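Local structure of UL37 (Suid herpesvirus 1, 4K70) at residues A[188-193]-A[220-225]; A[343-348]-A[372-377]; A[213-218]-A[229-234]. The protein is a herpesvirus inner tegument protein that probably helps control viral trafficking; this chain is its largely helical N-terminal half, which binds metal ions. All blocks are in the same frame, centred on the assembly; numbering follows the deposited sequence.

Contact 1: A[188-193]-A[220-225]; sequences TNWALP and DEFFHD
The Phe222 ring meets the chain near the beginning of helix 191-201: Pro193 CB sits at the ring's edge, near its plane, 3.9 Å from Phe222 CZ, while the carbonyl of Trp190 comes in obliquely, its O 3.6 Å from Phe222 CE1. The indole of Trp190 in turn receives Phe222 CD1 at its own edge, 4.3 Å from Trp190 CE3, and has the methyl of Ala191 over the centre of one face. Two consecutive helices of an all-helical fold pack side by side here, the last part of helix 208-223, widened to a pi-type turn, coming beside the beginning of helix 191-201. The chain enters the latter through a type I beta turn from Thr188 to Ala191. Phe222 CG lies beside the backbone N and anti to the carbonyl carbon (chi1 -60°), which carries the ring out to Trp190 and Pro193. No hydrogen bond crosses, and the patch lies at the surface. Asp386, a calcium ligand, has its side chain about 5 Å from that of Trp190, nearest atoms, and Asn189 ND2 bonds the backbone O of Tyr388. Just past the same end of helix 208-223, His224 turns to positive phi and lays its imidazole over Asp220 O, 3.7 Å from the ring plane.

Contact 2: A[343-348]-A[372-377]; sequences AGFTRR and GCTAVV
The hydroxyl of Thr374, on helix 366-385, is hydrogen-bonded to Ala370 O one turn back in its own helix, while the methyl of the same side chain meets the ring of Phe345. Thr374 CG2 stands over the ring face in a CH-pi contact, 3.5 Å from the Phe345 centroid and only 4° off the normal, so the methyl is almost equally far from all six ring carbons. It gets there because CG2 is anti to the backbone N of Thr374, with OG1 beside that N (chi1 -56°). Ala375 comes to the same ring at CE2: its CB is 4.1 Å from Phe345 CE2, and its backbone N lies 4.0 Å from Phe345 CE2, oblique to the ring. Phe345 belongs to the short linker between two helices. Gly344, with positive phi, ends helix 333-342 in a Schellman motif, Phe345 centres an inverse gamma turn, and Thr346 is the N-cap of helix 347-358. Around the contact, Leu353 touches Phe345 and Ala375, and Val323 and Trp324 touch Thr374. Phe345 O is hydrogen-bonded to His382 NE2, further along helix 366-385. No hydrogen bond crosses between the two segments, and the buried side-chain contact is apolar; a single threonine rotamer turns the hydroxyl to Ala370 O and the methyl to the aromatic face.

Contact 3: A[213-218]-A[229-234]; sequences LFALTI and PTLREQ
This is a buried, apolar helix-to-helix contact between two successive helices, 208-223 and 229-240, joined by a short connection; the centre of the contact lies about 27 Å from the centre of the chain. Leu231 carries it from the second helix. With CG anti to its backbone N (chi1 177°), the side chain extends toward helix 208-223, and its CD1 branch does all the touching: it rests 3.8 Å from Ala215 O, 4.1 Å from Ala215 CB and 4.2 Å from Ile218 CG2. Ala215 and Ile218 lie three residues apart, on one flank of their helix, and the small alanine lets the backbones come close, 6.9 Å between Ala215 CA and Leu231 CA. Polar bonds stay inside each helix. Thr217 OG1 donates to Phe214 O at 2.6 Å, in the carbonyl plane and on a lone pair; the same oxygen also accepts from Ile218 N. Gln234 NE2 reaches Thr230 O from above the carbonyl plane, 65° out of it, while Gln234 N comes to that oxygen from the opposite face. The Gln234 carboxamide oxygen is taken by Gln202 NE2. Met201 of helix 191-201 packs on both Ala215 and Gln234, and Asn228 OD1 accepts from Leu231 N at the start of helix 229-240. Together these features describe a helical hairpin, consecutive helices folded back on each other within an all-helical fold.

From the N terminus, residues 188-193 come first, then 213-218, 220-225 and 229-234, so contacts 1 and 3 cross: each begins before the other has closed. Contact 1 closes the loop from the start of helix 191-201 to the end of helix 208-223; contact 3 closes the tighter one from that helix to helix 229-240. Phe223 bridges them, its CD1 lying 3.9 Å from Leu231 CD2. Contact 2 opens only after both have closed and ties the entry to helix 347-358 to helix 366-385. It meets them through helix 208-223: Glu221 of contact 1 makes a salt bridge with Arg347, and Phe214 and Thr217 of contact 3 pack against Gly344 and Thr346.

Contact 1: A[188-193]-A[220-225]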
ATOM      1  N   THR A 188       3.179   6.194  -3.004  1.00 26.01           N
ATOM      2  CA  THR A 188       4.300   6.532  -2.130  1.00 26.74           C
ATOM      3  C   THR A 188       5.309   5.393  -1.888  1.00 25.43           C
ATOM      4  O   THR A 188       6.516   5.631  -1.869  1.00 26.09           O
ATOM      5  CB  THR A 188       3.785   7.045  -0.762  1.00 25.81           C
ATOM      6  OG1 THR A 188       2.957   6.033  -0.170  1.00 28.03           O
ATOM      7  CG2 THR A 188       2.955   8.313  -0.946  1.00 26.70           C
ATOM      8  N   ASN A 189       4.821   4.174  -1.686  1.00 23.32           N
ATOM      9  CA  ASN A 189       5.683   3.042  -1.299  1.00 24.00           C
ATOM     10  C   ASN A 189       6.824   2.704  -2.274  1.00 26.23           C
ATOM     11  O   ASN A 189       7.919   2.288  -1.859  1.00 22.53           O
ATOM     12  CB  ASN A 189       4.843   1.780  -1.073  1.00 23.39           C
ATOM     13  CG  ASN A 189       4.092   1.805   0.238  1.00 26.92           C
ATOM     14  OD1 ASN A 189       4.574   2.348   1.221  1.00 32.08           O
ATOM     15  ND2 ASN A 189       2.906   1.217   0.259  1.00 24.11           N
ATOM     16  N   TRP A 190       6.548   2.862  -3.565  1.00 23.49           N
ATOM     17  CA  TRP A 190       7.485   2.489  -4.618  1.00 23.19           C
ATOM     18  C   TRP A 190       8.829   3.196  -4.450  1.00 25.69           C
ATOM     19  O   TRP A 190       9.862   2.693  -4.887  1.00 28.41           O
ATOM     20  CB  TRP A 190       6.887   2.824  -5.988  1.00 25.17           C
ATOM     21  CG  TRP A 190       6.675   4.279  -6.129  1.00 28.51           C
ATOM     22  CD1 TRP A 190       5.568   4.978  -5.766  1.00 29.46           C
ATOM     23  CD2 TRP A 190       7.620   5.239  -6.615  1.00 29.15           C
ATOM     24  NE1 TRP A 190       5.754   6.317  -6.012  1.00 29.71           N
ATOM     25  CE2 TRP A 190       7.010   6.503  -6.530  1.00 30.55           C
ATOM     26  CE3 TRP A 190       8.923   5.148  -7.119  1.00 31.37           C
ATOM     27  CZ2 TRP A 190       7.654   7.676  -6.932  1.00 32.11           C
ATOM     28  CZ3 TRP A 190       9.563   6.315  -7.516  1.00 32.50           C
ATOM     29  CH2 TRP A 190       8.927   7.559  -7.420  1.00 31.37           C
ATOM     30  N   ALA A 191       8.817   4.348  -3.787  1.00 25.20           N
ATOM     31  CA  ALA A 191      10.001   5.201  -3.709  1.00 24.69           C
ATOM     32  C   ALA A 191      11.065   4.696  -2.734  1.00 28.27           C
ATOM     33  O   ALA A 191      12.239   5.075  -2.836  1.00 28.23           O
ATOM     34  CB  ALA A 191       9.597   6.623  -3.357  1.00 23.46           C
ATOM     35  N   LEU A 192      10.662   3.861  -1.776  1.00 26.16           N
ATOM     36  CA  LEU A 192      11.593   3.406  -0.737  1.00 25.66           C
ATOM     37  C   LEU A 192      12.823   2.660  -1.308  1.00 22.97           C
ATOM     38  O   LEU A 192      13.961   3.026  -1.015  1.00 23.73           O
ATOM     39  CB  LEU A 192      10.861   2.577   0.323  1.00 20.49           C
ATOM     40  CG  LEU A 192      11.737   1.887   1.380  1.00 26.94           C
ATOM     41  CD1 LEU A 192      12.538   2.909   2.172  1.00 21.38           C
ATOM     42  CD2 LEU A 192      10.882   1.013   2.293  1.00 22.07           C
ATOM     43  N   PRO A 193      12.600   1.628  -2.136  1.00 22.20           N
ATOM     44  CA  PRO A 193      13.715   0.887  -2.753  1.00 24.10           C
ATOM     45  C   PRO A 193      14.609   1.776  -3.621  1.00 27.98           C
ATOM     46  O   PRO A 193      15.813   1.537  -3.726  1.00 22.73           O
ATOM     47  CB  PRO A 193      13.010  -0.124  -3.660  1.00 27.85           C
ATOM     48  CG  PRO A 193      11.655  -0.280  -3.094  1.00 28.31           C
ATOM     49  CD  PRO A 193      11.296   1.012  -2.418  1.00 22.89           C
ATOM     50  N   ASP A 220      17.610   0.715 -14.301  1.00 29.05           N
ATOM     51  CA  ASP A 220      16.752  -0.367 -14.799  1.00 29.38           C
ATOM     52  C   ASP A 220      15.388  -0.506 -14.102  1.00 30.82           C
ATOM     53  O   ASP A 220      14.394  -0.817 -14.745  1.00 32.89           O
ATOM     54  CB  ASP A 220      17.497  -1.711 -14.761  1.00 27.91           C
ATOM     55  CG  ASP A 220      18.617  -1.777 -15.781  1.00 35.84           C
ATOM     56  OD1 ASP A 220      18.700  -0.846 -16.615  1.00 36.08           O
ATOM     57  OD2 ASP A 220      19.401  -2.748 -15.762  1.00 35.79           O
ATOM     58  N   GLU A 221      15.342  -0.293 -12.792  1.00 27.31           N
ATOM     59  CA  GLU A 221      14.115  -0.462 -12.018  0.54 31.44           C
ATOM     60  C   GLU A 221      13.247   0.788 -12.070  1.00 29.62           C
ATOM     61  O   GLU A 221      12.024   0.711 -12.031  1.00 33.92           O
ATOM     62  CB  GLU A 221      14.439  -0.766 -10.547  0.54 28.27           C
ATOM     63  CG  GLU A 221      15.351  -1.976 -10.304  0.54 31.10           C
ATOM     64  CD  GLU A 221      14.586  -3.267 -10.068  0.54 31.35           C
ATOM     65  OE1 GLU A 221      13.380  -3.312 -10.398  0.54 30.44           O
ATOM     66  OE2 GLU A 221      15.194  -4.232  -9.550  0.54 25.04           O
ATOM     67  N   PHE A 222      13.889   1.947 -12.144  1.00 29.14           N
ATOM     68  CA  PHE A 222      13.149   3.194 -11.955  1.00 29.39           C
ATOM     69  C   PHE A 222      13.160   4.214 -13.086  1.00 34.53           C
ATOM     70  O   PHE A 222      12.357   5.150 -13.071  1.00 31.78           O
ATOM     71  CB  PHE A 222      13.606   3.858 -10.657  1.00 26.27           C
ATOM     72  CG  PHE A 222      13.377   3.008  -9.440  1.00 30.55           C
ATOM     73  CD1 PHE A 222      12.112   2.905  -8.884  1.00 30.55           C
ATOM     74  CD2 PHE A 222      14.421   2.301  -8.857  1.00 27.43           C
ATOM     75  CE1 PHE A 222      11.893   2.122  -7.774  1.00 30.79           C
ATOM     76  CE2 PHE A 222      14.202   1.519  -7.737  1.00 28.37           C
ATOM     77  CZ  PHE A 222      12.940   1.433  -7.198  1.00 27.85           C
ATOM     78  N   PHE A 223      14.053   4.062 -14.055  1.00 33.81           N
ATOM     79  CA  PHE A 223      14.138   5.076 -15.101  1.00 38.02           C
ATOM     80  C   PHE A 223      13.943   4.537 -16.502  1.00 40.70           C
ATOM     81  O   PHE A 223      13.554   5.282 -17.401  1.00 49.18           O
ATOM     82  CB  PHE A 223      15.442   5.878 -14.990  1.00 33.53           C
ATOM     83  CG  PHE A 223      15.483   6.787 -13.794  1.00 35.74           C
ATOM     84  CD1 PHE A 223      15.913   6.308 -12.564  1.00 31.51           C
ATOM     85  CD2 PHE A 223      15.069   8.114 -13.891  1.00 31.28           C
ATOM     86  CE1 PHE A 223      15.943   7.136 -11.453  1.00 30.00           C
ATOM     87  CE2 PHE A 223      15.099   8.951 -12.789  1.00 34.39           C
ATOM     88  CZ  PHE A 223      15.538   8.466 -11.563  1.00 33.70           C
ATOM     89  N   HIS A 224      14.171   3.240 -16.671  1.00 36.28           N
ATOM     90  CA  HIS A 224      14.122   2.576 -17.974  1.00 41.49           C
ATOM     91  C   HIS A 224      14.812   3.396 -19.055  1.00 45.69           C
ATOM     92  O   HIS A 224      16.043   3.447 -19.108  1.00 46.61           O
ATOM     93  CB  HIS A 224      12.683   2.246 -18.378  1.00 51.01           C
ATOM     94  CG  HIS A 224      12.027   1.225 -17.495  1.00 54.86           C
ATOM     95  ND1 HIS A 224      11.870  -0.094 -17.869  1.00 58.43           N
ATOM     96  CD2 HIS A 224      11.489   1.331 -16.257  1.00 51.28           C
ATOM     97  CE1 HIS A 224      11.261  -0.755 -16.901  1.00 52.52           C
ATOM     98  NE2 HIS A 224      11.020   0.087 -15.909  1.00 51.68           N
ATOM     99  N   ASP A 225      14.022   4.052 -19.899  1.00 43.54           N
ATOM    100  CA  ASP A 225      14.579   4.798 -21.027  1.00 47.08           C
ATOM    101  C   ASP A 225      14.633   6.301 -20.784  1.00 48.60           C
ATOM    102  O   ASP A 225      15.140   7.053 -21.613  1.00 55.07           O
ATOM    103  CB  ASP A 225      13.800   4.506 -22.309  1.00 48.05           C
ATOM    104  CG  ASP A 225      14.213   3.196 -22.953  1.00 51.96           C
ATOM    105  OD1 ASP A 225      15.404   2.830 -22.853  1.00 54.39           O
ATOM    106  OD2 ASP A 225      13.345   2.530 -23.556  1.00 59.90           O
TER

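Contact 2: A[343-348]-A[372-377]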
ATOM      1  N   ALA A 343      22.003  -4.853   0.566  1.00 22.05           N
ATOM      2  CA  ALA A 343      22.843  -6.005   0.229  1.00 25.17           C
ATOM      3  C   ALA A 343      22.829  -6.306  -1.268  1.00 23.93           C
ATOM      4  O   ALA A 343      23.474  -7.256  -1.721  1.00 25.75           O
ATOM      5  CB  ALA A 343      22.417  -7.234   1.015  1.00 23.31           C
ATOM      6  N   GLY A 344      22.093  -5.504  -2.031  1.00 25.56           N
ATOM      7  CA  GLY A 344      22.037  -5.693  -3.472  1.00 24.10           C
ATOM      8  C   GLY A 344      20.927  -6.618  -3.938  1.00 23.31           C
ATOM      9  O   GLY A 344      20.851  -6.953  -5.116  1.00 24.73           O
ATOM     10  N   PHE A 345      20.056  -7.022  -3.020  1.00 21.77           N
ATOM     11  CA  PHE A 345      18.885  -7.812  -3.376  1.00 20.22           C
ATOM     12  C   PHE A 345      17.725  -6.902  -3.786  1.00 22.35           C
ATOM     13  O   PHE A 345      16.709  -6.808  -3.107  1.00 23.02           O
ATOM     14  CB  PHE A 345      18.481  -8.724  -2.229  1.00 20.90           C
ATOM     15  CG  PHE A 345      19.345  -9.971  -2.112  1.00 24.23           C
ATOM     16  CD1 PHE A 345      20.578  -9.921  -1.482  1.00 21.99           C
ATOM     17  CD2 PHE A 345      18.923 -11.179  -2.656  1.00 20.13           C
ATOM     18  CE1 PHE A 345      21.376 -11.072  -1.368  1.00 23.71           C
ATOM     19  CE2 PHE A 345      19.706 -12.325  -2.557  1.00 21.74           C
ATOM     20  CZ  PHE A 345      20.937 -12.274  -1.910  1.00 24.51           C
ATOM     21  N   THR A 346      17.906  -6.221  -4.905  1.00 25.07           N
ATOM     22  CA  THR A 346      16.856  -5.420  -5.511  1.00 23.96           C
ATOM     23  C   THR A 346      15.791  -6.364  -6.073  1.00 25.55           C
ATOM     24  O   THR A 346      15.969  -7.584  -6.057  1.00 23.07           O
ATOM     25  CB  THR A 346      17.429  -4.601  -6.647  1.00 25.00           C
ATOM     26  OG1 THR A 346      18.014  -5.498  -7.591  1.00 22.13           O
ATOM     27  CG2 THR A 346      18.512  -3.676  -6.133  1.00 22.35           C
ATOM     28  N   ARG A 347      14.687  -5.805  -6.559  1.00 24.86           N
ATOM     29  CA  ARG A 347      13.585  -6.607  -7.092  0.59 26.33           C
ATOM     30  C   ARG A 347      14.057  -7.577  -8.163  1.00 25.52           C
ATOM     31  O   ARG A 347      13.741  -8.761  -8.125  1.00 22.48           O
ATOM     32  CB  ARG A 347      12.483  -5.720  -7.691  0.59 26.11           C
ATOM     33  CG  ARG A 347      11.282  -6.527  -8.173  0.59 28.89           C
ATOM     34  CD  ARG A 347      10.489  -5.826  -9.279  0.59 30.97           C
ATOM     35  NE  ARG A 347      11.258  -5.610 -10.505  0.59 33.29           N
ATOM     36  CZ  ARG A 347      11.462  -6.533 -11.447  0.59 33.60           C
ATOM     37  NH1 ARG A 347      10.973  -7.762 -11.309  0.59 31.77           N
ATOM     38  NH2 ARG A 347      12.169  -6.226 -12.526  0.59 30.15           N
ATOM     39  N   ARG A 348      14.800  -7.055  -9.129  1.00 23.78           N
ATOM     40  CA  ARG A 348      15.269  -7.870 -10.246  1.00 27.92           C
ATOM     41  C   ARG A 348      16.295  -8.916  -9.798  1.00 24.06           C
ATOM     42  O   ARG A 348      16.302 -10.037 -10.296  1.00 23.90           O
ATOM     43  CB  ARG A 348      15.842  -6.971 -11.345  1.00 29.93           C
ATOM     44  CG  ARG A 348      16.500  -7.699 -12.483  1.00 34.36           C
ATOM     45  CD  ARG A 348      15.521  -8.599 -13.209  1.00 39.14           C
ATOM     46  NE  ARG A 348      16.054  -9.020 -14.504  1.00 47.45           N
ATOM     47  CZ  ARG A 348      15.600 -10.063 -15.192  1.00 47.46           C
ATOM     48  NH1 ARG A 348      14.604 -10.795 -14.707  1.00 43.91           N
ATOM     49  NH2 ARG A 348      16.146 -10.381 -16.361  1.00 51.82           N
ATOM     50  N   GLY A 372      19.306 -18.323  -1.529  1.00 21.05           N
ATOM     51  CA  GLY A 372      17.973 -18.662  -1.998  1.00 19.47           C
ATOM     52  C   GLY A 372      16.879 -18.153  -1.080  1.00 19.18           C
ATOM     53  O   GLY A 372      15.875 -17.601  -1.535  1.00 19.87           O
ATOM     54  N   CYS A 373      17.047 -18.385   0.218  1.00 18.87           N
ATOM     55  CA  CYS A 373      16.119 -17.848   1.207  1.00 20.61           C
ATOM     56  C   CYS A 373      15.966 -16.338   1.077  1.00 21.40           C
ATOM     57  O   CYS A 373      14.854 -15.823   1.050  1.00 20.79           O
ATOM     58  CB  CYS A 373      16.597 -18.201   2.622  1.00 19.33           C
ATOM     59  SG  CYS A 373      16.216 -19.930   3.048  1.00 22.49           S
ATOM     60  N   THR A 374      17.082 -15.626   1.014  1.00 20.44           N
ATOM     61  CA  THR A 374      17.028 -14.177   0.897  1.00 20.03           C
ATOM     62  C   THR A 374      16.290 -13.749  -0.373  1.00 19.92           C
ATOM     63  O   THR A 374      15.491 -12.803  -0.357  1.00 17.96           O
ATOM     64  CB  THR A 374      18.445 -13.567   0.924  1.00 21.02           C
ATOM     65  OG1 THR A 374      19.119 -13.985   2.115  1.00 22.67           O
ATOM     66  CG2 THR A 374      18.379 -12.029   0.897  1.00 19.88           C
ATOM     67  N   ALA A 375      16.536 -14.460  -1.472  1.00 19.28           N
ATOM     68  CA  ALA A 375      15.943 -14.088  -2.750  1.00 19.22           C
ATOM     69  C   ALA A 375      14.465 -14.449  -2.808  1.00 22.83           C
ATOM     70  O   ALA A 375      13.651 -13.683  -3.337  1.00 20.66           O
ATOM     71  CB  ALA A 375      16.699 -14.728  -3.914  1.00 20.55           C
ATOM     72  N   VAL A 376      14.098 -15.601  -2.258  1.00 19.87           N
ATOM     73  CA  VAL A 376      12.676 -15.972  -2.220  1.00 19.47           C
ATOM     74  C   VAL A 376      11.838 -15.018  -1.342  1.00 24.68           C
ATOM     75  O   VAL A 376      10.799 -14.499  -1.762  1.00 20.68           O
ATOM     76  CB  VAL A 376      12.484 -17.413  -1.722  1.00 18.78           C
ATOM     77  CG1 VAL A 376      11.021 -17.680  -1.464  1.00 20.22           C
ATOM     78  CG2 VAL A 376      13.050 -18.416  -2.734  1.00 23.62           C
ATOM     79  N   VAL A 377      12.277 -14.800  -0.109  1.00 20.28           N
ATOM     80  CA  VAL A 377      11.563 -13.874   0.772  1.00 19.25           C
ATOM     81  C   VAL A 377      11.568 -12.456   0.177  1.00 20.34           C
ATOM     82  O   VAL A 377      10.564 -11.734   0.229  1.00 20.83           O
ATOM     83  CB  VAL A 377      12.182 -13.875   2.168  1.00 17.17           C
ATOM     84  CG1 VAL A 377      11.609 -12.719   3.015  1.00 18.18           C
ATOM     85  CG2 VAL A 377      11.933 -15.218   2.844  1.00 17.31           C
TER

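Contact 3: A[213-218]-A[229-234]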
ATOM      1  N   LEU A 213      27.281  -0.554 -10.038  1.00 24.56           N
ATOM      2  CA  LEU A 213      26.267  -1.589 -10.247  1.00 22.46           C
ATOM      3  C   LEU A 213      24.926  -1.135  -9.662  1.00 25.07           C
ATOM      4  O   LEU A 213      23.885  -1.312 -10.283  1.00 25.57           O
ATOM      5  CB  LEU A 213      26.719  -2.932  -9.649  1.00 23.78           C
ATOM      6  CG  LEU A 213      27.871  -3.604 -10.405  1.00 22.76           C
ATOM      7  CD1 LEU A 213      28.480  -4.839  -9.666  1.00 20.22           C
ATOM      8  CD2 LEU A 213      27.408  -3.976 -11.819  1.00 21.27           C
ATOM      9  N   PHE A 214      24.966  -0.524  -8.478  1.00 27.73           N
ATOM     10  CA  PHE A 214      23.769   0.051  -7.884  1.00 23.38           C
ATOM     11  C   PHE A 214      23.108   1.072  -8.814  1.00 26.25           C
ATOM     12  O   PHE A 214      21.893   1.073  -8.961  1.00 26.72           O
ATOM     13  CB  PHE A 214      24.059   0.678  -6.512  1.00 26.93           C
ATOM     14  CG  PHE A 214      23.891  -0.280  -5.365  1.00 26.83           C
ATOM     15  CD1 PHE A 214      22.625  -0.710  -4.986  1.00 25.98           C
ATOM     16  CD2 PHE A 214      24.996  -0.756  -4.673  1.00 23.60           C
ATOM     17  CE1 PHE A 214      22.466  -1.604  -3.934  1.00 24.30           C
ATOM     18  CE2 PHE A 214      24.845  -1.639  -3.610  1.00 24.77           C
ATOM     19  CZ  PHE A 214      23.576  -2.066  -3.244  1.00 26.55           C
ATOM     20  N   ALA A 215      23.911   1.926  -9.440  1.00 26.84           N
ATOM     21  CA  ALA A 215      23.389   2.909 -10.398  1.00 30.79           C
ATOM     22  C   ALA A 215      22.626   2.220 -11.517  1.00 28.32           C
ATOM     23  O   ALA A 215      21.565   2.691 -11.934  1.00 28.44           O
ATOM     24  CB  ALA A 215      24.513   3.760 -10.975  1.00 27.00           C
ATOM     25  N   LEU A 216      23.164   1.100 -11.996  1.00 24.85           N
ATOM     26  CA  LEU A 216      22.495   0.334 -13.037  1.00 27.78           C
ATOM     27  C   LEU A 216      21.179  -0.242 -12.555  1.00 26.75           C
ATOM     28  O   LEU A 216      20.192  -0.219 -13.290  1.00 27.86           O
ATOM     29  CB  LEU A 216      23.392  -0.773 -13.585  1.00 25.84           C
ATOM     30  CG  LEU A 216      24.625  -0.261 -14.331  1.00 28.23           C
ATOM     31  CD1 LEU A 216      25.408  -1.424 -14.968  1.00 24.25           C
ATOM     32  CD2 LEU A 216      24.201   0.759 -15.375  1.00 28.01           C
ATOM     33  N   THR A 217      21.141  -0.757 -11.330  1.00 27.55           N
ATOM     34  CA  THR A 217      19.861  -1.239 -10.801  1.00 28.79           C
ATOM     35  C   THR A 217      18.819  -0.109 -10.768  1.00 26.90           C
ATOM     36  O   THR A 217      17.632  -0.331 -11.028  1.00 25.96           O
ATOM     37  CB  THR A 217      19.976  -1.897  -9.399  1.00 27.58           C
ATOM     38  OG1 THR A 217      20.231  -0.894  -8.401  1.00 24.52           O
ATOM     39  CG2 THR A 217      21.074  -2.981  -9.370  1.00 20.94           C
ATOM     40  N   ILE A 218      19.270   1.102 -10.463  1.00 25.36           N
ATOM     41  CA  ILE A 218      18.363   2.244 -10.383  1.00 26.17           C
ATOM     42  C   ILE A 218      17.872   2.623 -11.785  1.00 29.05           C
ATOM     43  O   ILE A 218      16.680   2.865 -12.003  1.00 27.68           O
ATOM     44  CB  ILE A 218      19.037   3.456  -9.722  1.00 23.20           C
ATOM     45  CG1 ILE A 218      19.309   3.165  -8.242  1.00 27.07           C
ATOM     46  CG2 ILE A 218      18.153   4.707  -9.855  1.00 25.03           C
ATOM     47  CD1 ILE A 218      20.320   4.112  -7.604  1.00 25.41           C
ATOM     48  N   PRO A 229      20.183  13.116 -15.902  1.00 44.74           N
ATOM     49  CA  PRO A 229      21.578  13.560 -16.002  1.00 42.45           C
ATOM     50  C   PRO A 229      22.391  13.301 -14.734  1.00 44.03           C
ATOM     51  O   PRO A 229      23.573  12.959 -14.840  1.00 43.22           O
ATOM     52  CB  PRO A 229      21.451  15.066 -16.279  1.00 44.80           C
ATOM     53  CG  PRO A 229      20.043  15.425 -15.893  1.00 44.53           C
ATOM     54  CD  PRO A 229      19.233  14.207 -16.176  1.00 45.89           C
ATOM     55  N   THR A 230      21.784  13.440 -13.560  1.00 37.87           N
ATOM     56  CA  THR A 230      22.531  13.219 -12.322  1.00 41.19           C
ATOM     57  C   THR A 230      22.861  11.729 -12.092  1.00 38.99           C
ATOM     58  O   THR A 230      23.961  11.390 -11.658  1.00 37.68           O
ATOM     59  CB  THR A 230      21.844  13.887 -11.103  1.00 41.53           C
ATOM     60  OG1 THR A 230      21.797  12.977 -10.003  1.00 45.45           O
ATOM     61  CG2 THR A 230      20.435  14.331 -11.459  1.00 46.37           C
ATOM     62  N   LEU A 231      21.915  10.850 -12.418  1.00 38.91           N
ATOM     63  CA  LEU A 231      22.174   9.410 -12.433  1.00 36.98           C
ATOM     64  C   LEU A 231      23.260   9.083 -13.449  1.00 38.09           C
ATOM     65  O   LEU A 231      24.167   8.293 -13.183  1.00 33.89           O
ATOM     66  CB  LEU A 231      20.904   8.637 -12.797  1.00 32.30           C
ATOM     67  CG  LEU A 231      21.048   7.119 -12.925  1.00 34.91           C
ATOM     68  CD1 LEU A 231      21.514   6.486 -11.593  1.00 26.87           C
ATOM     69  CD2 LEU A 231      19.746   6.501 -13.390  1.00 30.17           C
ATOM     70  N   ARG A 232      23.144   9.690 -14.626  1.00 39.02           N
ATOM     71  CA  ARG A 232      24.110   9.495 -15.699  1.00 39.34           C
ATOM     72  C   ARG A 232      25.532   9.868 -15.260  1.00 37.98           C
ATOM     73  O   ARG A 232      26.474   9.102 -15.475  1.00 35.18           O
ATOM     74  CB  ARG A 232      23.678  10.300 -16.927  1.00 38.69           C
ATOM     75  CG  ARG A 232      24.533  10.099 -18.148  1.00 45.86           C
ATOM     76  CD  ARG A 232      23.942  10.837 -19.346  1.00 48.26           C
ATOM     77  NE  ARG A 232      23.281   9.921 -20.275  1.00 51.18           N
ATOM     78  CZ  ARG A 232      23.812   9.512 -21.425  1.00 54.61           C
ATOM     79  NH1 ARG A 232      25.012   9.942 -21.803  1.00 53.71           N
ATOM     80  NH2 ARG A 232      23.137   8.681 -22.207  1.00 56.92           N
ATOM     81  N   GLU A 233      25.677  11.031 -14.625  1.00 36.34           N
ATOM     82  CA  GLU A 233      26.975  11.494 -14.132  1.00 36.70           C
ATOM     83  C   GLU A 233      27.511  10.600 -13.027  1.00 35.74           C
ATOM     84  O   GLU A 233      28.718  10.389 -12.899  1.00 36.32           O
ATOM     85  CB  GLU A 233      26.868  12.907 -13.556  1.00 40.32           C
ATOM     86  CG  GLU A 233      26.375  13.958 -14.520  1.00 49.18           C
ATOM     87  CD  GLU A 233      26.112  15.272 -13.811  1.00 58.37           C
ATOM     88  OE1 GLU A 233      25.397  16.130 -14.376  1.00 63.95           O
ATOM     89  OE2 GLU A 233      26.620  15.435 -12.680  1.00 59.56           O
ATOM     90  N   GLN A 234      26.617  10.101 -12.194  1.00 33.33           N
ATOM     91  CA  GLN A 234      27.066   9.327 -11.052  1.00 34.32           C
ATOM     92  C   GLN A 234      27.501   7.930 -11.466  1.00 30.19           C
ATOM     93  O   GLN A 234      28.452   7.393 -10.915  1.00 35.82           O
ATOM     94  CB  GLN A 234      25.999   9.278  -9.968  1.00 33.09           C
ATOM     95  CG  GLN A 234      26.045  10.464  -9.032  1.00 39.29           C
ATOM     96  CD  GLN A 234      24.879  10.475  -8.073  1.00 40.16           C
ATOM     97  OE1 GLN A 234      25.060  10.486  -6.861  1.00 44.63           O
ATOM     98  NE2 GLN A 234      23.667  10.472  -8.616  1.00 42.89           N
TER